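PDB 1WE1: heme oxygenase 1 from Synechocystis sp., which binds heme and probably opens its ring with oxygen and reducing equivalents, giving biliverdin, carbon monoxide and free iron. Local coordinates for residues Val34-Tyr39 against Gln85-Ser90; Leu46-Ser51 against Val96-Ala101; Pro72-Lys77 against Lys165-Thr170. All coordinates share one frame; numbering follows the deposited sequence.

All three contacts lie in one all-helical heme oxygenase fold. Contacts 1 and 2 both use helix 36-59, the first at its N-terminal turn and the second farther along. Contact 1 is partly buried and mixes a tyrosine pair with a lysine that grips the end of helix 77-88. Contact 2 is a surface contact made by apolar side chains and one backbone oxygen, K97 O, with no hydrogen bond across it. Contact 3 is partly buried, but its helical segment supplies K168 of the heme pocket, and K165 and K168 both reach a phosphate ion. Contacts 2 and 3 touch where Y47, Y50 and S51 meet R76 and K77, while their centres stay about 21 Å apart.

Contact 1 of 3, residues Val34-Tyr39 against Gln85-Ser90; sequences VEKNSY and QFYYGS
Y39 and Y87 form the tight part of this contact, and K36 spans its more open side. The two tyrosine rings make an offset edge-to-face pair, with the edge of Y39 toward the face of Y87. Their centroids are 5.6 Å apart and the planes stand at 60°. Y39 CE1 does the touching: it lies 3.5 Å from Y87 OH and 3.7 Å from Y87 CZ. F86 CD2 covers one face of the Y87 ring over its centre, on the side away from Y39. Both phenols are buried and both are satisfied. Y87 OH bonds to G152 O, and Y39 OH bonds to Y156 OH.

The outer side is looser and polar. K36 runs out from its backbone with CG anti to N (chi1 169°) and bends only at its last torsion. The bend brings K36 NZ to Y87 O at 2.6 Å, in the carbonyl plane and on a lone pair. On the way the chain slides past the Y87 ring, with NZ near the ring edge at CD2. Y87 O also accepts from R40 NH1, so two cationic groups meet one carbonyl.

At the start of helix 36-59, E35 is the N-cap. S38 N reaches E35 OE2 at 3.0 Å, and S38 OG donates to E35 OE1.

Two helix ends thus meet: the capped N-terminus of helix 36-59 and the last turn of helix 77-88, before G89 leaves it with positive phi. Cationic groups on a carbonyl in that last turn would probably suit the negative end of a helix dipole in the all-helical heme oxygenase fold.

Contact 2 of 3, residues Leu46-Ser51 against Val96-Ala101; sequences LYFVYS and VKISAA
F48 carries this contact, reaching V96, K97 and I98 with its ring while the rest of its helical segment turns to other neighbours. Taken in order, Y47 comes first and supports F48 from within the segment: Y47 CD2 lies 3.8 Å above the F48 ring, over the centre. Its OH bonds to E81.

F48 has CG anti to its carbonyl carbon (chi1 -61°), which sends the ring across to the other segment. I98 meets the near part of the ring obliquely. I98 CB is 3.6 Å from F48 CD1, and I98 CD1 is 3.7 Å from F48 CB. Farther out, the ring edge meets the K97 backbone: F48 CE1 is 3.5 Å from K97 O, which lies near the ring plane. The far end comes against V96, where F48 CZ is 4.1 Å from V96 CG1. With an alanine here, the gap left between the two segments would probably let I98 and V96 shift and would deprive Y47 of the ring it lies on.

S51 OG turns back to Y47 O at 2.8 Å, and S51 N reaches the same oxygen from the opposite face of its plane.

The partner segment leads into helix 100-115, with S99 as N-cap: S99 OG caps G102 N. S99 N bonds to N45 of helix 36-59. V106 of helix 100-115 packs on both F48 and I98, while L84 of helix 77-88 packs on Y47 and V96.

Contact 3 of 3, residues Pro72-Lys77 against Lys165-Thr170; sequences PELNRK and KAFKNT. With PO4 (phosphate ion), chain E.
E73 and F167 are the closest pair of backbone positions, with CA atoms 9.9 Å apart, so side chains bridge this contact. Residues 72-77 are the loop before helix 77-88; P72 to L74 have helical backbone angles but lack the regular bonds. Residues 165-170 belong to helix 164-176, which supplies K168 and R172 to heme binding in this helical heme oxygenase fold.

F167 points toward the loop, its CG anti to the backbone N (chi1 -178°). The end of L74 meets it obliquely. L74 CD2 is 3.5 Å from F167 CE2, and L74 CG is 3.8 Å from F167 CZ. E73 OE1 lies at the ring edge, near the plane, 3.6 Å from F167 CE1. The E73 carboxylate stands at 79° to the ring. F71 meets F167 edge-to-face, and I161 packs beside E73, L74 and F167.

R76 folds back over its own loop. R76 NE donates to L74 O at 2.8 Å, and its NH2 donates to N75 O. NH1 bonds to the carbonyls of F155 and E157, and the guanidinium makes a cation-pi contact with F158. The loop is therefore held from within and tied to the 155-158 region.

On the helix, T170 OG1 and T170 N both donate to A166 O, from opposite faces of its plane. K168 is extended beyond CG and binds heme: its NZ bonds to the heme oxygen O1D. K168 NZ also donates to O3 of a phosphate ion, probably from the crystallisation liquor, at 3.2 Å. K165 reaches that phosphate as well, bent at chi2 (-77°), and K165 NZ donates to phosphate O4 at 2.5 Å.

Contact 1 of 3, residues Val34-Tyr39 against Gln85-Ser90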
# COMPACT_ATOMS: atom_id res chain seq x y z
N VAL A 34 4.25 -6.75 16.31
CA VAL A 34 4.16 -7.25 14.94
C VAL A 34 5.11 -8.43 14.91
O VAL A 34 6.08 -8.49 15.66
CB VAL A 34 4.64 -6.21 13.89
CG1 VAL A 34 6.01 -5.71 14.24
CG2 VAL A 34 4.69 -6.85 12.51
N GLU A 35 4.83 -9.39 14.05
CA GLU A 35 5.68 -10.55 13.99
C GLU A 35 5.91 -11.03 12.57
O GLU A 35 4.98 -11.14 11.77
CB GLU A 35 5.09 -11.64 14.89
CG GLU A 35 5.05 -13.04 14.30
CD GLU A 35 3.77 -13.31 13.53
OE1 GLU A 35 2.84 -12.49 13.63
OE2 GLU A 35 3.70 -14.34 12.84
N LYS A 36 7.18 -11.29 12.29
CA LYS A 36 7.66 -11.75 11.00
C LYS A 36 6.75 -12.66 10.16
O LYS A 36 6.60 -12.43 8.96
CB LYS A 36 9.02 -12.44 11.20
CG LYS A 36 9.53 -13.19 9.99
CD LYS A 36 10.81 -13.98 10.30
CE LYS A 36 11.23 -14.87 9.12
NZ LYS A 36 11.49 -14.12 7.86
N ASN A 37 6.11 -13.66 10.75
CA ASN A 37 5.29 -14.55 9.92
C ASN A 37 4.01 -14.00 9.34
O ASN A 37 3.70 -14.26 8.18
CB ASN A 37 5.02 -15.85 10.67
CG ASN A 37 6.28 -16.60 10.97
OD1 ASN A 37 7.09 -16.87 10.08
ND2 ASN A 37 6.48 -16.94 12.24
N SER A 38 3.24 -13.24 10.11
CA SER A 38 2.02 -12.69 9.56
C SER A 38 2.36 -11.49 8.65
O SER A 38 1.86 -11.40 7.53
CB SER A 38 1.05 -12.29 10.69
OG SER A 38 1.68 -11.46 11.64
N TYR A 39 3.24 -10.61 9.12
CA TYR A 39 3.64 -9.43 8.35
C TYR A 39 4.29 -9.83 7.03
O TYR A 39 4.28 -9.08 6.06
CB TYR A 39 4.61 -8.58 9.18
CG TYR A 39 5.26 -7.43 8.43
CD1 TYR A 39 6.42 -7.62 7.68
CD2 TYR A 39 4.69 -6.15 8.46
CE1 TYR A 39 7.00 -6.56 6.98
CE2 TYR A 39 5.27 -5.09 7.77
CZ TYR A 39 6.42 -5.30 7.03
OH TYR A 39 6.98 -4.26 6.34
N GLN A 85 12.78 -11.44 -0.28
CA GLN A 85 14.06 -12.13 -0.24
C GLN A 85 14.50 -12.24 1.22
O GLN A 85 14.94 -13.30 1.67
CB GLN A 85 15.10 -11.34 -1.03
CG GLN A 85 16.52 -11.84 -0.87
CD GLN A 85 16.94 -12.77 -1.98
OE1 GLN A 85 16.48 -13.90 -2.07
NE2 GLN A 85 17.83 -12.30 -2.84
N PHE A 86 14.36 -11.14 1.95
CA PHE A 86 14.74 -11.08 3.35
C PHE A 86 13.86 -11.94 4.27
O PHE A 86 14.37 -12.66 5.14
CB PHE A 86 14.72 -9.62 3.83
CG PHE A 86 14.95 -9.47 5.30
CD1 PHE A 86 16.24 -9.54 5.83
CD2 PHE A 86 13.88 -9.32 6.17
CE1 PHE A 86 16.46 -9.48 7.21
CE2 PHE A 86 14.08 -9.25 7.55
CZ PHE A 86 15.38 -9.33 8.07
N TYR A 87 12.54 -11.88 4.10
CA TYR A 87 11.63 -12.64 4.93
C TYR A 87 11.49 -14.11 4.53
O TYR A 87 11.21 -14.95 5.38
CB TYR A 87 10.25 -11.99 4.93
CG TYR A 87 10.23 -10.67 5.65
CD1 TYR A 87 10.22 -9.47 4.95
CD2 TYR A 87 10.30 -10.63 7.03
CE1 TYR A 87 10.27 -8.26 5.62
CE2 TYR A 87 10.37 -9.43 7.70
CZ TYR A 87 10.35 -8.24 7.00
OH TYR A 87 10.40 -7.05 7.68
N TYR A 88 11.67 -14.40 3.25
CA TYR A 88 11.54 -15.76 2.74
C TYR A 88 12.85 -16.40 2.34
O TYR A 88 12.97 -17.63 2.36
CB TYR A 88 10.59 -15.79 1.55
CG TYR A 88 9.14 -15.69 1.93
CD1 TYR A 88 8.46 -16.78 2.49
CD2 TYR A 88 8.45 -14.50 1.76
CE1 TYR A 88 7.13 -16.67 2.87
CE2 TYR A 88 7.12 -14.38 2.12
CZ TYR A 88 6.47 -15.47 2.68
OH TYR A 88 5.16 -15.32 3.07
N GLY A 89 13.82 -15.59 1.94
CA GLY A 89 15.09 -16.14 1.53
C GLY A 89 15.16 -16.38 0.03
O GLY A 89 14.19 -16.15 -0.69
N SER A 90 16.31 -16.86 -0.43
CA SER A 90 16.54 -17.12 -1.84
C SER A 90 15.46 -17.84 -2.62
O SER A 90 15.28 -17.57 -3.81
CB SER A 90 17.87 -17.86 -2.02
OG SER A 90 18.94 -17.02 -1.64

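Contact 2 of 3, residues Leu46-Ser51 against Val96-Ala101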
# COMPACT_ATOMS: atom_id res chain seq x y z
N LEU A 46 0.95 -7.26 -0.97
CA LEU A 46 1.25 -5.98 -1.58
C LEU A 46 2.14 -6.18 -2.80
O LEU A 46 2.02 -5.49 -3.80
CB LEU A 46 1.94 -5.05 -0.58
CG LEU A 46 1.04 -4.73 0.61
CD1 LEU A 46 1.73 -3.73 1.53
CD2 LEU A 46 -0.27 -4.16 0.11
N TYR A 47 3.03 -7.16 -2.72
CA TYR A 47 3.92 -7.46 -3.83
C TYR A 47 3.10 -7.67 -5.11
O TYR A 47 3.45 -7.13 -6.16
CB TYR A 47 4.74 -8.71 -3.51
CG TYR A 47 5.48 -9.26 -4.70
CD1 TYR A 47 6.54 -8.57 -5.26
CD2 TYR A 47 5.08 -10.45 -5.30
CE1 TYR A 47 7.19 -9.05 -6.40
CE2 TYR A 47 5.72 -10.94 -6.43
CZ TYR A 47 6.77 -10.23 -6.98
OH TYR A 47 7.39 -10.71 -8.12
N PHE A 48 2.02 -8.44 -5.03
CA PHE A 48 1.19 -8.70 -6.21
C PHE A 48 0.35 -7.49 -6.62
O PHE A 48 0.16 -7.22 -7.80
CB PHE A 48 0.27 -9.90 -5.98
CG PHE A 48 1.01 -11.18 -5.71
CD1 PHE A 48 1.15 -11.67 -4.42
CD2 PHE A 48 1.62 -11.88 -6.76
CE1 PHE A 48 1.88 -12.83 -4.17
CE2 PHE A 48 2.36 -13.04 -6.52
CZ PHE A 48 2.49 -13.52 -5.22
N VAL A 49 -0.15 -6.76 -5.63
CA VAL A 49 -0.96 -5.59 -5.93
C VAL A 49 -0.14 -4.54 -6.64
O VAL A 49 -0.57 -3.99 -7.65
CB VAL A 49 -1.55 -4.99 -4.66
CG1 VAL A 49 -2.37 -3.73 -5.02
CG2 VAL A 49 -2.43 -6.03 -3.95
N TYR A 50 1.05 -4.24 -6.12
CA TYR A 50 1.90 -3.24 -6.77
C TYR A 50 2.34 -3.70 -8.13
O TYR A 50 2.46 -2.90 -9.05
CB TYR A 50 3.12 -2.92 -5.91
CG TYR A 50 2.81 -1.96 -4.79
CD1 TYR A 50 2.89 -0.57 -4.99
CD2 TYR A 50 2.43 -2.42 -3.54
CE1 TYR A 50 2.59 0.33 -3.95
CE2 TYR A 50 2.14 -1.54 -2.49
CZ TYR A 50 2.23 -0.18 -2.70
OH TYR A 50 1.97 0.67 -1.66
N SER A 51 2.59 -5.00 -8.28
CA SER A 51 3.00 -5.50 -9.59
C SER A 51 1.92 -5.16 -10.59
O SER A 51 2.20 -4.55 -11.63
CB SER A 51 3.22 -7.02 -9.56
OG SER A 51 4.36 -7.34 -8.79
N VAL A 96 6.42 -17.47 -1.74
CA VAL A 96 5.45 -16.39 -1.67
C VAL A 96 4.11 -16.78 -2.26
O VAL A 96 4.05 -17.46 -3.28
CB VAL A 96 5.98 -15.10 -2.38
CG1 VAL A 96 5.92 -15.27 -3.90
CG2 VAL A 96 5.17 -13.89 -1.91
N LYS A 97 3.03 -16.37 -1.60
CA LYS A 97 1.69 -16.68 -2.08
C LYS A 97 0.77 -15.47 -1.89
O LYS A 97 1.09 -14.52 -1.15
CB LYS A 97 1.12 -17.90 -1.36
CG LYS A 97 0.50 -17.58 -0.01
CD LYS A 97 1.55 -17.17 1.00
CE LYS A 97 0.95 -16.31 2.12
NZ LYS A 97 -0.16 -16.97 2.87
N ILE A 98 -0.38 -15.50 -2.54
CA ILE A 98 -1.33 -14.41 -2.44
C ILE A 98 -2.59 -14.93 -1.77
O ILE A 98 -3.03 -16.04 -2.05
CB ILE A 98 -1.63 -13.83 -3.87
CG1 ILE A 98 -2.49 -12.57 -3.76
CG2 ILE A 98 -2.32 -14.89 -4.73
CD1 ILE A 98 -2.73 -11.93 -5.12
N SER A 99 -3.17 -14.15 -0.86
CA SER A 99 -4.40 -14.56 -0.18
C SER A 99 -5.64 -14.18 -1.01
O SER A 99 -5.53 -13.46 -2.01
CB SER A 99 -4.50 -13.88 1.18
OG SER A 99 -4.86 -12.53 1.01
N ALA A 100 -6.81 -14.65 -0.59
CA ALA A 100 -8.04 -14.34 -1.31
C ALA A 100 -8.29 -12.83 -1.36
O ALA A 100 -8.63 -12.30 -2.41
CB ALA A 100 -9.24 -15.05 -0.67
N ALA A 101 -8.13 -12.14 -0.24
CA ALA A 101 -8.34 -10.69 -0.22
C ALA A 101 -7.34 -10.03 -1.14
O ALA A 101 -7.67 -9.09 -1.88
CB ALA A 101 -8.18 -10.15 1.18

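Contact 3 of 3, residues Pro72-Lys77 against Lys165-Thr170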
# COMPACT_ATOMS: atom_id res chain seq x y z
N PRO A 72 7.30 6.83 -12.26
CA PRO A 72 7.99 5.55 -12.06
C PRO A 72 8.97 5.56 -10.88
O PRO A 72 9.55 4.54 -10.52
CB PRO A 72 8.69 5.32 -13.40
CG PRO A 72 8.90 6.72 -13.93
CD PRO A 72 7.59 7.38 -13.60
N GLU A 73 9.14 6.74 -10.29
CA GLU A 73 10.03 6.89 -9.15
C GLU A 73 9.33 6.34 -7.91
O GLU A 73 9.96 6.14 -6.87
CB GLU A 73 10.37 8.37 -8.93
CG GLU A 73 10.88 9.06 -10.18
CD GLU A 73 9.77 9.74 -10.96
OE1 GLU A 73 9.33 10.83 -10.53
OE2 GLU A 73 9.34 9.20 -12.01
N LEU A 74 8.02 6.13 -8.01
CA LEU A 74 7.25 5.61 -6.90
C LEU A 74 7.25 4.08 -6.87
O LEU A 74 7.14 3.49 -5.79
CB LEU A 74 5.80 6.11 -6.98
CG LEU A 74 5.59 7.61 -6.77
CD1 LEU A 74 4.11 7.97 -6.98
CD2 LEU A 74 6.06 8.01 -5.38
N ASN A 75 7.40 3.45 -8.03
CA ASN A 75 7.39 1.99 -8.13
C ASN A 75 7.96 1.22 -6.92
O ASN A 75 9.13 1.35 -6.56
CB ASN A 75 8.08 1.54 -9.43
CG ASN A 75 7.26 1.88 -10.68
OD1 ASN A 75 7.62 1.53 -11.80
ND2 ASN A 75 6.15 2.57 -10.48
N ARG A 76 7.10 0.41 -6.30
CA ARG A 76 7.47 -0.37 -5.13
C ARG A 76 7.75 -1.86 -5.42
O ARG A 76 8.30 -2.55 -4.58
CB ARG A 76 6.35 -0.30 -4.07
CG ARG A 76 6.03 1.08 -3.48
CD ARG A 76 7.21 1.69 -2.70
NE ARG A 76 8.29 2.09 -3.60
CZ ARG A 76 9.53 2.38 -3.21
NH1 ARG A 76 9.86 2.33 -1.93
NH2 ARG A 76 10.44 2.73 -4.11
N LYS A 77 7.39 -2.35 -6.60
CA LYS A 77 7.59 -3.77 -6.87
C LYS A 77 8.97 -4.33 -6.51
O LYS A 77 9.07 -5.27 -5.72
CB LYS A 77 7.28 -4.09 -8.33
CG LYS A 77 7.26 -5.58 -8.57
CD LYS A 77 7.25 -5.91 -10.05
CE LYS A 77 7.26 -7.42 -10.27
NZ LYS A 77 7.30 -7.71 -11.73
N LYS A 165 9.15 15.52 0.53
CA LYS A 165 8.11 16.50 0.83
C LYS A 165 7.85 17.30 -0.44
O LYS A 165 6.71 17.68 -0.73
CB LYS A 165 8.56 17.44 1.95
CG LYS A 165 8.37 16.90 3.36
CD LYS A 165 6.91 16.99 3.80
CE LYS A 165 6.75 16.55 5.24
NZ LYS A 165 5.37 16.78 5.75
N ALA A 166 8.91 17.55 -1.20
CA ALA A 166 8.80 18.29 -2.44
C ALA A 166 8.14 17.42 -3.50
O ALA A 166 7.51 17.93 -4.42
CB ALA A 166 10.19 18.73 -2.92
N PHE A 167 8.28 16.10 -3.36
CA PHE A 167 7.65 15.21 -4.32
C PHE A 167 6.18 15.11 -3.98
O PHE A 167 5.33 15.04 -4.86
CB PHE A 167 8.25 13.80 -4.29
CG PHE A 167 7.63 12.88 -5.31
CD1 PHE A 167 8.17 12.77 -6.59
CD2 PHE A 167 6.45 12.19 -5.03
CE1 PHE A 167 7.54 11.99 -7.58
CE2 PHE A 167 5.82 11.42 -6.00
CZ PHE A 167 6.36 11.33 -7.28
N LYS A 168 5.89 15.09 -2.69
CA LYS A 168 4.51 14.98 -2.24
C LYS A 168 3.68 16.16 -2.77
O LYS A 168 2.47 16.05 -2.94
CB LYS A 168 4.46 14.91 -0.70
CG LYS A 168 3.15 14.38 -0.13
CD LYS A 168 3.19 14.27 1.40
CE LYS A 168 1.79 14.03 1.97
NZ LYS A 168 1.72 14.01 3.47
N ASN A 169 4.34 17.28 -3.05
CA ASN A 169 3.62 18.44 -3.58
C ASN A 169 3.43 18.30 -5.09
O ASN A 169 2.33 18.47 -5.60
CB ASN A 169 4.37 19.74 -3.28
CG ASN A 169 4.22 20.17 -1.83
OD1 ASN A 169 3.12 20.16 -1.28
ND2 ASN A 169 5.33 20.56 -1.21
N THR A 170 4.52 17.98 -5.79
CA THR A 170 4.43 17.79 -7.22
C THR A 170 3.27 16.82 -7.48
O THR A 170 2.46 17.02 -8.39
CB THR A 170 5.72 17.18 -7.79
OG1 THR A 170 6.82 18.08 -7.57
CG2 THR A 170 5.57 16.89 -9.29
P PO4 E . 2.67 18.26 4.06
O1 PO4 E . 1.95 19.56 4.00
O2 PO4 E . 3.79 18.26 3.08
O3 PO4 E . 1.72 17.16 3.74
O4 PO4 E . 3.21 18.07 5.43